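Local coordinates for protein DR2417 (PDB 4XWW) that is a dimeric, metal-dependent 5'-3' exoribonuclease of the metallo-beta-lactamase superfamily that probably acts in RNA maturation and decay and may also cut internally, at residues R38-V44 / F140-F144; D181-G185 / Y250-N254; Q409-A413 / T426-K430; K430-I434 / G446-A450; P490-V494 / I510-L515. All blocks are in the same frame, centred on the assembly; numbering follows the deposited sequence.

Interaction 1 of 5, residues R38-V44 / F140-F144; sequences RYGDEIV and FGQSF
Glu-42 reaches across to the 140-144 turn and takes two backbone N-H groups with its carboxylate, each on a syn lone pair. OE2 receives Gln-142 N almost straight on (2.7 Å, 175°), while OE1 receives Ser-143 N at 2.9 Å along a more bent line. With CG beside its own backbone N (chi1 -64°) and the chain extended beyond it, the carboxylate arrives end-on at the turn, and two bonds to successive amides fix its rotation.

Val-44 works as a wedge between two rings. CG1, anti to the backbone N (chi1 -177°), stands over the centre of the Phe-140 ring, 3.9 Å from its centroid, and CG2 lies over one face of Phe-144 while also pressing on Phe-140 CB at 3.4 Å. The far end of the Phe-144 ring then meets Tyr-39, with CZ 3.6 Å from Tyr-39 CB, and the edge of the same ring lies beside Glu-42 O.

The 38-44 segment is a hairpin with a type II' turn, and it packs against the turn joining strands 137-140 and 144-150, which belong to a different sheet from the hairpin. Strand 77-82 touches Val-44 and Phe-140, and strand 19-23 touches Tyr-39 and Phe-144.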
# COMPACT_ATOMS: atom_id res chain seq x y z
N ARG A 38 -19.68 8.98 -30.52
CA ARG A 38 -20.96 8.89 -31.19
C ARG A 38 -21.26 10.14 -32.01
O ARG A 38 -21.18 11.26 -31.51
CB ARG A 38 -22.11 8.65 -30.20
CG ARG A 38 -23.46 8.50 -30.91
CD ARG A 38 -24.61 8.18 -29.97
NE ARG A 38 -25.87 8.21 -30.72
CZ ARG A 38 -27.08 8.14 -30.18
NH1 ARG A 38 -27.23 8.04 -28.86
NH2 ARG A 38 -28.16 8.17 -30.96
N TYR A 39 -21.57 9.90 -33.28
CA TYR A 39 -22.09 10.94 -34.17
C TYR A 39 -23.34 10.44 -34.89
O TYR A 39 -23.28 9.50 -35.70
CB TYR A 39 -21.03 11.37 -35.19
CG TYR A 39 -21.47 12.59 -35.96
CD1 TYR A 39 -22.27 12.47 -37.09
CD2 TYR A 39 -21.14 13.87 -35.53
CE1 TYR A 39 -22.70 13.57 -37.78
CE2 TYR A 39 -21.58 15.00 -36.23
CZ TYR A 39 -22.36 14.82 -37.36
OH TYR A 39 -22.81 15.91 -38.08
N GLY A 40 -24.47 11.07 -34.62
CA GLY A 40 -25.74 10.62 -35.17
C GLY A 40 -26.01 9.21 -34.69
O GLY A 40 -25.97 8.95 -33.48
N ASP A 41 -26.27 8.29 -35.62
CA ASP A 41 -26.54 6.91 -35.23
C ASP A 41 -25.35 5.98 -35.48
O ASP A 41 -25.52 4.78 -35.71
CB ASP A 41 -27.78 6.39 -35.96
CG ASP A 41 -29.07 6.97 -35.39
OD1 ASP A 41 -29.04 7.51 -34.26
OD2 ASP A 41 -30.11 6.89 -36.07
N GLU A 42 -24.15 6.54 -35.44
CA GLU A 42 -22.95 5.74 -35.60
C GLU A 42 -22.07 5.83 -34.36
O GLU A 42 -21.89 6.90 -33.78
CB GLU A 42 -22.16 6.18 -36.84
CG GLU A 42 -22.91 5.96 -38.16
CD GLU A 42 -22.10 6.37 -39.38
OE1 GLU A 42 -21.06 7.04 -39.21
OE2 GLU A 42 -22.50 6.02 -40.51
N ILE A 43 -21.52 4.69 -33.98
CA ILE A 43 -20.60 4.64 -32.86
C ILE A 43 -19.30 3.95 -33.22
O ILE A 43 -19.30 2.91 -33.87
CB ILE A 43 -21.24 3.93 -31.65
CG1 ILE A 43 -22.26 4.86 -30.98
CG2 ILE A 43 -20.17 3.47 -30.66
CD1 ILE A 43 -23.16 4.18 -29.95
N VAL A 44 -18.18 4.54 -32.80
CA VAL A 44 -16.89 3.86 -32.81
C VAL A 44 -16.45 3.71 -31.37
O VAL A 44 -16.57 4.66 -30.59
CB VAL A 44 -15.85 4.65 -33.62
CG1 VAL A 44 -14.52 3.89 -33.67
CG2 VAL A 44 -16.37 4.92 -35.03
N PHE A 140 -15.20 4.10 -40.54
CA PHE A 140 -16.32 3.56 -39.77
C PHE A 140 -17.60 4.30 -40.16
O PHE A 140 -17.76 5.47 -39.83
CB PHE A 140 -16.11 3.69 -38.24
CG PHE A 140 -14.83 3.11 -37.73
CD1 PHE A 140 -14.77 1.80 -37.29
CD2 PHE A 140 -13.69 3.89 -37.64
CE1 PHE A 140 -13.57 1.25 -36.81
CE2 PHE A 140 -12.50 3.37 -37.15
CZ PHE A 140 -12.44 2.05 -36.74
N GLY A 141 -18.50 3.61 -40.84
CA GLY A 141 -19.72 4.23 -41.34
C GLY A 141 -19.46 5.48 -42.17
O GLY A 141 -18.41 5.59 -42.80
N GLN A 142 -20.42 6.41 -42.16
CA GLN A 142 -20.33 7.63 -42.96
C GLN A 142 -19.52 8.74 -42.31
O GLN A 142 -18.98 9.60 -43.02
CB GLN A 142 -21.73 8.17 -43.25
CG GLN A 142 -22.71 7.12 -43.72
CD GLN A 142 -22.26 6.46 -45.00
OE1 GLN A 142 -22.11 7.11 -46.03
NE2 GLN A 142 -22.02 5.15 -44.93
N SER A 143 -19.44 8.74 -40.98
CA SER A 143 -19.05 9.93 -40.23
C SER A 143 -17.62 9.90 -39.69
O SER A 143 -17.10 10.94 -39.29
CB SER A 143 -20.02 10.15 -39.05
OG SER A 143 -21.34 10.42 -39.50
N PHE A 144 -17.01 8.73 -39.67
CA PHE A 144 -15.73 8.55 -38.99
C PHE A 144 -14.63 7.98 -39.89
O PHE A 144 -14.84 6.99 -40.59
CB PHE A 144 -15.89 7.60 -37.80
CG PHE A 144 -16.74 8.14 -36.70
CD1 PHE A 144 -16.24 9.09 -35.82
CD2 PHE A 144 -18.02 7.65 -36.50
CE1 PHE A 144 -17.02 9.58 -34.79
CE2 PHE A 144 -18.80 8.13 -35.46
CZ PHE A 144 -18.30 9.09 -34.60

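Interaction 2 of 5, residues D181-G185 / Y250-N254; sequences DVGTG and YRIQN
Asn-254 and Tyr-250, one helical turn apart, receive the 181-185 loop on the side of helix 249-261. Asn-254 is the side chain to follow. From CB, its CG lies beside the backbone N (chi1 -69°), which swings the amide out to the loop. There CG sits about equally far from two successive loop carbonyls, and the amide's two ends meet them differently. ND2 donates to Val-182 O at 2.9 Å, with an N-H...O angle of 161°; the acceptor lies in the amide plane and the donor in the carbonyl plane. OD1 comes to 3.0 Å from Gly-183 O, a meeting of two acceptors that is not a hydrogen bond and is probably somewhat unfavourable. The methyl CG2 of Thr-184 also touches OD1, at 3.5 Å.

Tyr-250 provides the apolar half. Val-182 lies over one face of its ring: CG2 is 4.0 Å from the centroid and only 6° off the normal, while CG1 sits above the CD2 side at 3.8 Å. Thr-184 CG2 fills in beside CD1 of the ring and against CG of Gln-253, whose amide is engaged by Asn-287 and Asp-257.

The loop holds its own shape through an Asx turn, Gly-183 N to Asp-181 OD1. Here a loop of the metallo-beta-lactamase domain meets a helix of the beta-CASP domain, the two-domain plan of this nuclease family, and the side chain of Tyr-250 lies about 6 Å from that of the zinc ligand His-153.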
# COMPACT_ATOMS: atom_id res chain seq x y z
N ASP A 181 14.94 6.69 -28.35
CA ASP A 181 15.59 5.45 -28.78
C ASP A 181 15.27 4.32 -27.80
O ASP A 181 15.84 4.27 -26.72
CB ASP A 181 17.11 5.66 -28.87
CG ASP A 181 17.85 4.40 -29.29
OD1 ASP A 181 17.20 3.42 -29.74
OD2 ASP A 181 19.10 4.40 -29.18
N VAL A 182 14.36 3.43 -28.18
CA VAL A 182 14.01 2.33 -27.28
C VAL A 182 15.12 1.29 -27.24
O VAL A 182 15.10 0.39 -26.40
CB VAL A 182 12.67 1.68 -27.65
CG1 VAL A 182 11.53 2.64 -27.36
CG2 VAL A 182 12.65 1.26 -29.12
N GLY A 183 16.10 1.41 -28.13
CA GLY A 183 17.35 0.69 -27.98
C GLY A 183 17.47 -0.62 -28.74
O GLY A 183 18.52 -1.27 -28.72
N THR A 184 16.42 -1.00 -29.44
CA THR A 184 16.35 -2.32 -30.05
C THR A 184 16.85 -2.33 -31.49
O THR A 184 16.79 -3.36 -32.15
CB THR A 184 14.92 -2.87 -30.02
OG1 THR A 184 14.05 -1.95 -30.71
CG2 THR A 184 14.45 -3.05 -28.58
N GLY A 185 17.33 -1.19 -31.97
CA GLY A 185 17.93 -1.10 -33.29
C GLY A 185 16.93 -1.22 -34.42
O GLY A 185 17.30 -1.52 -35.56
N TYR A 250 10.63 -4.25 -25.30
CA TYR A 250 11.88 -3.53 -25.55
C TYR A 250 12.94 -3.82 -24.48
O TYR A 250 14.09 -4.13 -24.80
CB TYR A 250 11.67 -2.02 -25.61
CG TYR A 250 10.69 -1.56 -26.65
CD1 TYR A 250 10.65 -2.13 -27.92
CD2 TYR A 250 9.80 -0.54 -26.36
CE1 TYR A 250 9.73 -1.68 -28.88
CE2 TYR A 250 8.90 -0.08 -27.29
CZ TYR A 250 8.86 -0.64 -28.54
OH TYR A 250 7.94 -0.16 -29.43
N ARG A 251 12.55 -3.65 -23.22
CA ARG A 251 13.40 -3.96 -22.07
C ARG A 251 14.00 -5.37 -22.16
O ARG A 251 15.22 -5.56 -22.01
CB ARG A 251 12.59 -3.81 -20.78
CG ARG A 251 13.36 -3.99 -19.44
CD ARG A 251 14.09 -2.72 -19.00
NE ARG A 251 13.24 -1.53 -19.00
CZ ARG A 251 12.41 -1.18 -18.02
NH1 ARG A 251 12.33 -1.90 -16.88
NH2 ARG A 251 11.68 -0.06 -18.17
N ILE A 252 13.14 -6.35 -22.39
CA ILE A 252 13.59 -7.73 -22.44
C ILE A 252 14.52 -7.96 -23.64
O ILE A 252 15.55 -8.61 -23.52
CB ILE A 252 12.41 -8.71 -22.48
CG1 ILE A 252 11.64 -8.59 -21.16
CG2 ILE A 252 12.92 -10.12 -22.65
CD1 ILE A 252 10.29 -9.31 -21.14
N GLN A 253 14.17 -7.42 -24.80
CA GLN A 253 15.05 -7.60 -25.96
C GLN A 253 16.43 -7.01 -25.69
O GLN A 253 17.46 -7.63 -25.97
CB GLN A 253 14.47 -6.95 -27.22
CG GLN A 253 15.42 -7.04 -28.42
CD GLN A 253 15.55 -8.46 -28.97
OE1 GLN A 253 14.58 -9.21 -29.04
NE2 GLN A 253 16.77 -8.82 -29.39
N ASN A 254 16.45 -5.81 -25.12
CA ASN A 254 17.74 -5.19 -24.80
C ASN A 254 18.53 -6.03 -23.79
O ASN A 254 19.75 -6.11 -23.87
CB ASN A 254 17.52 -3.76 -24.29
CG ASN A 254 17.02 -2.82 -25.38
OD1 ASN A 254 17.27 -3.04 -26.58
ND2 ASN A 254 16.35 -1.75 -24.98

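Interaction 3 of 5, residues Q409-A413 / T426-K430; sequences QINHA and TLIAK
Ile-428 packs its side chain against Gln-409, Ile-410 and Ala-413, fastening the loop after edge strand 425-426 to helix 406-417, a helix-on-sheet layer of the metallo-beta-lactamase fold.

The apolar contacts come first. CD1 of Ile-428 touches Ile-410 CG1 at 3.9 Å, the two side chains crossing at about a right angle, and also reaches the Ala-413 methyl. With CG1 of Ile-428 beside the backbone N (chi1 -53°), CG2 stands anti to that nitrogen and rests against the Gln-409 amide, 3.7 Å from OE1. One helical turn on from Gln-409, Ala-413 CB meets Thr-426 CG2 at 3.8 Å. Tyr-362 of the second subunit packs on Ile-410.

The polar contacts centre on Gln-409, whose side chain is extended beyond CG and is buried about 7 Å from that of the zinc ligand His-403. NE2 gives one N-H to Pro-401 O of strand 398-402 and the other to Ala-429 O (3.2 Å, 170°), in the carbonyl plane and on a lone pair, so this one nitrogen ties the helix to both strand and loop. A water completes the circuit: it donates to both Gln-409 OE1 and Ala-429 O, 2.8 Å from each.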
# COMPACT_ATOMS: atom_id res chain seq x y z
N GLN A 409 -5.26 14.02 -13.82
CA GLN A 409 -5.98 14.81 -14.82
C GLN A 409 -5.90 16.30 -14.56
O GLN A 409 -5.69 17.10 -15.49
CB GLN A 409 -7.45 14.41 -14.85
CG GLN A 409 -7.77 13.04 -15.41
CD GLN A 409 -9.23 12.72 -15.18
OE1 GLN A 409 -9.67 12.54 -14.04
NE2 GLN A 409 -10.00 12.69 -16.25
N ILE A 410 -6.07 16.68 -13.30
CA ILE A 410 -6.13 18.10 -12.95
C ILE A 410 -4.74 18.71 -13.08
O ILE A 410 -4.59 19.84 -13.56
CB ILE A 410 -6.72 18.28 -11.53
CG1 ILE A 410 -8.21 17.94 -11.57
CG2 ILE A 410 -6.49 19.69 -11.03
CD1 ILE A 410 -8.88 17.90 -10.20
N ASN A 411 -3.72 17.95 -12.73
CA ASN A 411 -2.36 18.44 -12.92
C ASN A 411 -1.97 18.54 -14.39
O ASN A 411 -1.20 19.42 -14.75
CB ASN A 411 -1.38 17.57 -12.15
CG ASN A 411 -1.26 18.03 -10.73
OD1 ASN A 411 -0.67 19.08 -10.47
ND2 ASN A 411 -1.87 17.30 -9.81
N HIS A 412 -2.52 17.68 -15.24
CA HIS A 412 -2.29 17.76 -16.68
C HIS A 412 -2.94 19.05 -17.21
O HIS A 412 -2.37 19.76 -18.04
CB HIS A 412 -2.87 16.52 -17.37
CG HIS A 412 -2.29 16.22 -18.72
ND1 HIS A 412 -2.58 15.06 -19.40
CD2 HIS A 412 -1.46 16.93 -19.53
CE1 HIS A 412 -1.96 15.06 -20.57
NE2 HIS A 412 -1.27 16.18 -20.67
N ALA A 413 -4.13 19.35 -16.70
CA ALA A 413 -4.85 20.56 -17.09
C ALA A 413 -4.05 21.80 -16.70
O ALA A 413 -3.95 22.76 -17.46
CB ALA A 413 -6.25 20.57 -16.46
N THR A 426 -10.65 23.29 -21.02
CA THR A 426 -10.23 21.95 -20.63
C THR A 426 -11.27 21.39 -19.68
O THR A 426 -11.70 22.08 -18.76
CB THR A 426 -8.85 21.96 -19.95
OG1 THR A 426 -7.88 22.51 -20.84
CG2 THR A 426 -8.44 20.54 -19.56
N LEU A 427 -11.71 20.15 -19.92
CA LEU A 427 -12.65 19.51 -19.01
C LEU A 427 -12.03 18.32 -18.31
O LEU A 427 -11.18 17.63 -18.88
CB LEU A 427 -13.90 19.06 -19.74
CG LEU A 427 -14.75 20.18 -20.32
CD1 LEU A 427 -15.89 19.58 -21.12
CD2 LEU A 427 -15.26 21.10 -19.21
N ILE A 428 -12.46 18.08 -17.08
CA ILE A 428 -12.02 16.90 -16.33
C ILE A 428 -13.16 15.89 -16.39
O ILE A 428 -14.14 15.99 -15.64
CB ILE A 428 -11.66 17.22 -14.84
CG1 ILE A 428 -10.65 18.38 -14.72
CG2 ILE A 428 -11.12 15.97 -14.16
CD1 ILE A 428 -9.29 18.11 -15.33
N ALA A 429 -13.08 14.93 -17.32
CA ALA A 429 -14.19 14.02 -17.51
C ALA A 429 -14.19 12.89 -16.47
O ALA A 429 -13.15 12.51 -15.91
CB ALA A 429 -14.19 13.44 -18.94
N LYS A 430 -15.41 12.41 -16.21
CA LYS A 430 -15.68 11.24 -15.38
C LYS A 430 -16.24 10.16 -16.27
O LYS A 430 -16.86 10.48 -17.29
CB LYS A 430 -16.69 11.56 -14.27
CG LYS A 430 -16.25 12.64 -13.31
CD LYS A 430 -17.32 12.84 -12.25
CE LYS A 430 -17.32 14.26 -11.70
NZ LYS A 430 -17.88 15.24 -12.68
O HOH W 1 -12.36 12.44 -13.23

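Interaction 4 of 5, residues K430-I434 / G446-A450; sequences KNGDI and GTVAA
Gly-432 O accepts the N-H of Val-448 at 2.8 Å, the shortest polar bond between the two segments, with the donor in the carbonyl plane and on a lone pair. The same oxygen takes a CA-H...O contact from Thr-447 CA at 3.2 Å, and the Val-448 methyl CG2 lies alongside. Two residues further, Ile-434 N donates to Gly-446 O (2.9 Å, 165°), although this donor is tilted from the carbonyl plane. Between these bonds Asp-433 and Thr-447 form an antiparallel non-hydrogen-bonded pair, the open end of the hairpin made by strands 433-438 and 441-447.

On the face away from Asp-433 and Thr-447, Ile-434, with CG1 beside its backbone N (chi1 -54°), lays CD1 against Val-448 CG1 at 3.7 Å, the two side chains crossing at about a right angle, and the same methyl touches Gly-446 C. Ala-450 CB rests on the CA of Gly-432 at 3.5 Å.

Gly-432 lies within a type II turn from Lys-430 to Asp-433. Asp-433 N bonds back to Lys-430 O, and its OD2 accepts Lys-430 N from above the carboxylate plane; the Asn-431 amide is held by Met-27 and Glu-29. Strand pairing here thus rests on main-chain bonds, with the bare CA of Gly-432 letting Val-448 and Ala-450 come in close, while the Asp-433 carboxylate braces the turn it ends.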
# COMPACT_ATOMS: atom_id res chain seq x y z
N LYS A 430 -15.41 12.41 -16.21
CA LYS A 430 -15.68 11.24 -15.38
C LYS A 430 -16.24 10.16 -16.27
O LYS A 430 -16.86 10.48 -17.29
CB LYS A 430 -16.69 11.56 -14.27
CG LYS A 430 -16.25 12.64 -13.31
CD LYS A 430 -17.32 12.84 -12.25
CE LYS A 430 -17.32 14.26 -11.70
NZ LYS A 430 -17.88 15.24 -12.68
N ASN A 431 -16.05 8.89 -15.91
CA ASN A 431 -16.73 7.82 -16.64
C ASN A 431 -18.24 8.05 -16.65
O ASN A 431 -18.81 8.44 -15.63
CB ASN A 431 -16.44 6.46 -16.02
CG ASN A 431 -14.99 6.09 -16.08
OD1 ASN A 431 -14.27 6.54 -16.97
ND2 ASN A 431 -14.55 5.28 -15.13
N GLY A 432 -18.87 7.80 -17.80
CA GLY A 432 -20.29 8.04 -17.97
C GLY A 432 -20.65 9.43 -18.45
O GLY A 432 -21.77 9.67 -18.87
N ASP A 433 -19.69 10.36 -18.42
CA ASP A 433 -19.97 11.71 -18.92
C ASP A 433 -20.25 11.69 -20.41
O ASP A 433 -19.56 11.00 -21.18
CB ASP A 433 -18.80 12.67 -18.66
CG ASP A 433 -18.75 13.18 -17.25
OD1 ASP A 433 -19.70 12.94 -16.47
OD2 ASP A 433 -17.74 13.85 -16.92
N ILE A 434 -21.24 12.46 -20.84
CA ILE A 434 -21.41 12.75 -22.25
C ILE A 434 -20.71 14.07 -22.53
O ILE A 434 -21.17 15.12 -22.10
CB ILE A 434 -22.90 12.84 -22.68
CG1 ILE A 434 -23.66 11.58 -22.25
CG2 ILE A 434 -23.00 13.04 -24.17
CD1 ILE A 434 -25.16 11.75 -22.28
N GLY A 446 -24.70 15.60 -20.09
CA GLY A 446 -25.50 14.60 -19.43
C GLY A 446 -24.62 13.42 -19.05
O GLY A 446 -23.41 13.47 -19.26
N THR A 447 -25.22 12.38 -18.49
CA THR A 447 -24.46 11.19 -18.11
C THR A 447 -25.17 9.94 -18.61
O THR A 447 -26.37 9.98 -18.90
CB THR A 447 -24.24 11.10 -16.56
OG1 THR A 447 -25.50 11.02 -15.88
CG2 THR A 447 -23.48 12.30 -16.05
N VAL A 448 -24.42 8.86 -18.75
CA VAL A 448 -24.97 7.55 -19.11
C VAL A 448 -24.52 6.56 -18.05
O VAL A 448 -23.62 6.86 -17.27
CB VAL A 448 -24.52 7.08 -20.51
CG1 VAL A 448 -24.86 8.12 -21.55
CG2 VAL A 448 -23.02 6.78 -20.52
N ALA A 449 -25.14 5.38 -18.02
CA ALA A 449 -24.75 4.36 -17.06
C ALA A 449 -23.29 3.97 -17.29
O ALA A 449 -22.87 3.69 -18.41
CB ALA A 449 -25.65 3.15 -17.17
N ALA A 450 -22.53 3.96 -16.21
CA ALA A 450 -21.12 3.59 -16.27
C ALA A 450 -20.71 3.02 -14.93
O ALA A 450 -21.38 3.26 -13.93
CB ALA A 450 -20.26 4.78 -16.63

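Interaction 5 of 5, residues P490-V494 / I510-L515; sequences PHVEV and IRRVAL
A chi1 of -93° and a bend at chi3 carry the Arg-511 guanidinium to the carbonyl of Val-492, while Val-492 holds both methyls toward the helix. This is helix-on-sheet packing in the C-terminal domain: helix 504-523 lies across strand 491-497, an outermost strand, within this chain, of a three-stranded sheet. The local axes of 491-494 and 510-515 approach to 7.6 Å, with their directions 133° from each other.

The apolar seam runs along the strand's inward-facing residues. Val-492 sits at its middle, CG1 touching Ala-514 CB at 3.7 Å and CG2 lying against the backbone and CD1 of Leu-515. At one end Val-494 CG2 meets Ile-510 CG2 at 3.8 Å, the side chains crossing at about a right angle. At the other, Leu-515 reaches out so that CD1 comes to 3.4 Å from Pro-490 O, close to His-491 CA as well.

Beyond this layer, Leu-480 and Leu-482 of the next strand and Phe-542 of helix 528-547 close around Ile-510, whereas Glu-493, pointing away from the helix, packs on Met-556 of the second subunit. Glu-493 OE2 is 4.6 Å from Arg-511 NH2, too far for a salt bridge, though its charge may still favour the guanidinium's position; Arg-511 NH1 has a long, weak ion pair with Glu-507. The direct bond to the strand is nearly straight: Arg-511 NH2 donates to Val-492 O at 3.0 Å and 174°, with the oxygen at the guanidinium edge and in its plane.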
# COMPACT_ATOMS: atom_id res chain seq x y z
N PRO A 490 -34.99 -23.52 26.58
CA PRO A 490 -34.22 -22.62 25.71
C PRO A 490 -32.75 -22.56 26.09
O PRO A 490 -32.41 -22.51 27.27
CB PRO A 490 -34.89 -21.25 25.94
CG PRO A 490 -36.25 -21.56 26.42
CD PRO A 490 -36.12 -22.82 27.23
N HIS A 491 -31.89 -22.60 25.08
CA HIS A 491 -30.45 -22.50 25.28
C HIS A 491 -29.83 -21.88 24.03
O HIS A 491 -30.44 -21.89 22.96
CB HIS A 491 -29.83 -23.87 25.58
CG HIS A 491 -30.16 -24.93 24.57
ND1 HIS A 491 -31.45 -25.37 24.34
CD2 HIS A 491 -29.37 -25.65 23.74
CE1 HIS A 491 -31.43 -26.31 23.41
NE2 HIS A 491 -30.18 -26.50 23.03
N VAL A 492 -28.63 -21.33 24.17
CA VAL A 492 -28.01 -20.61 23.07
C VAL A 492 -26.74 -21.31 22.59
O VAL A 492 -25.98 -21.85 23.39
CB VAL A 492 -27.69 -19.15 23.47
CG1 VAL A 492 -27.06 -18.40 22.31
CG2 VAL A 492 -28.95 -18.45 23.94
N GLU A 493 -26.53 -21.31 21.28
CA GLU A 493 -25.35 -21.95 20.71
C GLU A 493 -24.43 -20.93 20.03
O GLU A 493 -24.89 -20.10 19.25
CB GLU A 493 -25.77 -23.04 19.72
CG GLU A 493 -26.40 -24.25 20.39
CD GLU A 493 -25.73 -25.54 19.97
OE1 GLU A 493 -25.82 -25.90 18.78
OE2 GLU A 493 -25.10 -26.18 20.84
N VAL A 494 -23.14 -21.01 20.34
CA VAL A 494 -22.16 -20.05 19.85
C VAL A 494 -21.12 -20.68 18.93
O VAL A 494 -20.44 -21.63 19.31
CB VAL A 494 -21.44 -19.36 21.03
CG1 VAL A 494 -20.21 -18.60 20.54
CG2 VAL A 494 -22.39 -18.43 21.77
N ILE A 510 -21.24 -15.17 26.80
CA ILE A 510 -22.00 -14.78 25.62
C ILE A 510 -23.36 -15.50 25.58
O ILE A 510 -24.38 -14.89 25.26
CB ILE A 510 -21.20 -15.07 24.34
CG1 ILE A 510 -19.96 -14.18 24.27
CG2 ILE A 510 -22.07 -14.87 23.11
CD1 ILE A 510 -19.01 -14.52 23.14
N ARG A 511 -23.36 -16.78 25.92
CA ARG A 511 -24.59 -17.57 25.98
C ARG A 511 -25.64 -16.95 26.89
O ARG A 511 -26.79 -16.80 26.49
CB ARG A 511 -24.30 -18.99 26.46
CG ARG A 511 -24.05 -20.00 25.36
CD ARG A 511 -24.29 -21.40 25.89
NE ARG A 511 -23.07 -22.19 25.97
CZ ARG A 511 -22.68 -23.06 25.04
NH1 ARG A 511 -21.55 -23.73 25.20
NH2 ARG A 511 -23.41 -23.25 23.96
N ARG A 512 -25.24 -16.60 28.11
CA ARG A 512 -26.18 -16.13 29.12
C ARG A 512 -26.81 -14.80 28.74
O ARG A 512 -27.99 -14.56 29.02
CB ARG A 512 -25.50 -15.99 30.50
CG ARG A 512 -24.66 -14.73 30.70
CD ARG A 512 -24.57 -14.32 32.16
NE ARG A 512 -24.75 -15.47 33.05
CZ ARG A 512 -23.80 -16.37 33.30
NH1 ARG A 512 -22.61 -16.27 32.74
NH2 ARG A 512 -24.06 -17.38 34.12
N VAL A 513 -26.03 -13.93 28.11
CA VAL A 513 -26.52 -12.62 27.71
C VAL A 513 -27.55 -12.79 26.60
O VAL A 513 -28.61 -12.16 26.61
CB VAL A 513 -25.37 -11.70 27.25
CG1 VAL A 513 -25.92 -10.38 26.73
CG2 VAL A 513 -24.41 -11.46 28.41
N ALA A 514 -27.23 -13.67 25.66
CA ALA A 514 -28.15 -14.02 24.60
C ALA A 514 -29.40 -14.69 25.17
O ALA A 514 -30.52 -14.31 24.83
CB ALA A 514 -27.48 -14.94 23.60
N LEU A 515 -29.19 -15.66 26.06
CA LEU A 515 -30.29 -16.45 26.62
C LEU A 515 -31.30 -15.60 27.38
O LEU A 515 -32.50 -15.77 27.20
CB LEU A 515 -29.74 -17.54 27.55
CG LEU A 515 -30.75 -18.60 27.99
CD1 LEU A 515 -31.20 -19.41 26.79
CD2 LEU A 515 -30.17 -19.49 29.06

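How the interactions relate
From the N terminus, interaction 1 closes first, bringing the 38-44 hairpin of one metallo-beta-lactamase sheet onto the 140-144 turn of the other across 95 intervening residues. Interaction 2 follows in series, closing a 64-residue loop that carries the chain from that domain into the beta-CASP domain. Interactions 3 and 4 close short loops back to back and share Lys-430: one seats helix 406-417 on the loop leaving the second sheet, the other starts the hairpin at the edge of the first, the sheet interaction 1 also reaches. Interaction 5 stands apart, about 51 Å between centres from interaction 4, within the C-terminal domain. None nests within or crosses another.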